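Local coordinates for putative isocitrate dehydrogenase, NAD-dependent (Methylococcus capsulatus, PDB 6LKY), which probably oxidises isocitrate with NAD+ as the coenzyme and magnesium as the metal cofactor, as a member of the isocitrate and isopropylmalate dehydrogenase family, at residues I300-A303 with V304-I308. The protein carries 1 engineered substitution. Residues are numbered along the deposited sequence; the frame is centred on the assembly and turned at random.
Sequences IERA and VREVI
At the edge of the Arg-305 guanidinium sits the carboxylate of Glu-301, with Glu-301 CG also lying in the plane of the group, while Phe-100 engages the cation in a cation-pi interaction. The Glu-301 carboxylate and Arg-305 guanidinium planes are turned 33° apart. Glu-301 OE2 offers its anti lone pair to Arg-305 NE at 3.3 Å, and the same oxygen takes a second, weak bond from Arg-305 NH2 at 3.4 Å. Both side chains run alongside each other and point the same way: Glu-301 sets CG opposite its backbone N (chi1 180°), whereas Arg-305 swings CG beside its own N (chi1 -71°), back over the carbonyl of Glu-301. This is the i to i+4 salt bridge of an alpha-helix, here one turn of helix 294-310, laid over the backbone bond from Arg-305 N to Glu-301 O at 2.9 Å. Arg-305 NH1 donates a hydrogen bond to Ser-99 O, tying the helix to a neighbouring loop; an alanine here would probably leave that carbonyl and the Glu-301 carboxylate without their partner. Arg-302 and Glu-306 repeat the spacing, joined by the backbone bond from Glu-306 N to Arg-302 O at 2.9 Å. On the buried side Val-304 CG2 rests 3.3 Å from Ile-300 O, and Ile-300 and Val-304 both pack on Ile-281 of helix 278-290, while Ala-303 meets Val-337 of helix 326-337.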
loop_
_atom_site.group_PDB
_atom_site.type_symbol
_atom_site.label_atom_id
_atom_site.label_comp_id
_atom_site.label_asym_id
_atom_site.label_seq_id
_atom_site.Cartn_x
_atom_site.Cartn_y
_atom_site.Cartn_z
ATOM N N ILE A 300 10.881 28.141 9.548
ATOM C CA ILE A 300 11.398 27.203 8.554
ATOM C C ILE A 300 10.278 26.765 7.616
ATOM O O ILE A 300 10.429 26.772 6.383
ATOM C CB ILE A 300 12.054 25.991 9.243
ATOM C CG1 ILE A 300 13.377 26.376 9.890
ATOM C CG2 ILE A 300 12.292 24.855 8.240
ATOM C CD1 ILE A 300 13.994 25.252 10.702
ATOM N N GLU A 301 9.127 26.388 8.187
ATOM C CA GLU A 301 8.050 25.865 7.345
ATOM C C GLU A 301 7.515 26.933 6.395
ATOM O O GLU A 301 7.270 26.656 5.207
ATOM C CB GLU A 301 6.932 25.294 8.217
ATOM C CG GLU A 301 5.766 24.738 7.423
ATOM C CD GLU A 301 4.815 23.906 8.267
ATOM O OE1 GLU A 301 5.067 23.754 9.485
ATOM O OE2 GLU A 301 3.815 23.404 7.708
ATOM N N ARG A 302 7.329 28.157 6.906
ATOM C CA ARG A 302 6.898 29.276 6.072
ATOM C C ARG A 302 7.879 29.528 4.933
ATOM O O ARG A 302 7.471 29.745 3.785
ATOM C CB ARG A 302 6.738 30.530 6.939
ATOM C CG ARG A 302 6.057 31.702 6.244
ATOM C CD ARG A 302 5.773 32.860 7.196
ATOM N NE ARG A 302 5.459 32.425 8.558
ATOM C CZ ARG A 302 6.104 32.846 9.645
ATOM N NH1 ARG A 302 7.104 33.712 9.533
ATOM N NH2 ARG A 302 5.750 32.402 10.844
ATOM N N ALA A 303 9.179 29.507 5.234
ATOM C CA ALA A 303 10.189 29.742 4.205
ATOM C C ALA A 303 10.140 28.667 3.119
ATOM O O ALA A 303 10.229 28.972 1.917
ATOM C CB ALA A 303 11.574 29.811 4.849
ATOM N N VAL A 304 10.023 27.397 3.526
ATOM C CA VAL A 304 9.914 26.314 2.548
ATOM C C VAL A 304 8.692 26.517 1.658
ATOM O O VAL A 304 8.754 26.384 0.424
ATOM C CB VAL A 304 9.853 24.949 3.255
ATOM C CG1 VAL A 304 9.458 23.862 2.249
ATOM C CG2 VAL A 304 11.173 24.633 3.934
ATOM N N ARG A 305 7.548 26.805 2.278
ATOM C CA ARG A 305 6.329 26.980 1.499
ATOM C C ARG A 305 6.452 28.150 0.527
ATOM O O ARG A 305 6.032 28.046 -0.631
ATOM C CB ARG A 305 5.144 27.153 2.445
ATOM C CG ARG A 305 4.804 25.853 3.144
ATOM C CD ARG A 305 3.720 25.993 4.185
ATOM N NE ARG A 305 3.376 24.689 4.741
ATOM C CZ ARG A 305 2.597 23.791 4.142
ATOM N NH1 ARG A 305 2.028 24.058 2.971
ATOM N NH2 ARG A 305 2.365 22.626 4.733
ATOM N N GLU A 306 7.048 29.264 0.967
ATOM C CA GLU A 306 7.230 30.404 0.075
ATOM C C GLU A 306 8.112 30.035 -1.113
ATOM O O GLU A 306 7.804 30.391 -2.259
ATOM C CB GLU A 306 7.825 31.587 0.843
ATOM C CG GLU A 306 6.812 32.335 1.718
ATOM C CD GLU A 306 7.467 33.163 2.816
ATOM O OE1 GLU A 306 8.717 33.200 2.874
ATOM O OE2 GLU A 306 6.730 33.765 3.632
ATOM N N VAL A 307 9.204 29.305 -0.864
ATOM C CA VAL A 307 10.102 28.963 -1.965
ATOM C C VAL A 307 9.420 28.017 -2.950
ATOM O O VAL A 307 9.583 28.148 -4.169
ATOM C CB VAL A 307 11.414 28.371 -1.426
ATOM C CG1 VAL A 307 12.242 27.778 -2.569
ATOM C CG2 VAL A 307 12.203 29.434 -0.678
ATOM N N ILE A 308 8.632 27.062 -2.450
ATOM C CA ILE A 308 7.992 26.111 -3.359
ATOM C C ILE A 308 6.867 26.787 -4.137
ATOM O O ILE A 308 6.692 26.548 -5.339
ATOM C CB ILE A 308 7.479 24.882 -2.581
ATOM C CG1 ILE A 308 8.653 24.031 -2.078
ATOM C CG2 ILE A 308 6.514 24.070 -3.448
ATOM C CD1 ILE A 308 8.261 22.964 -1.071
#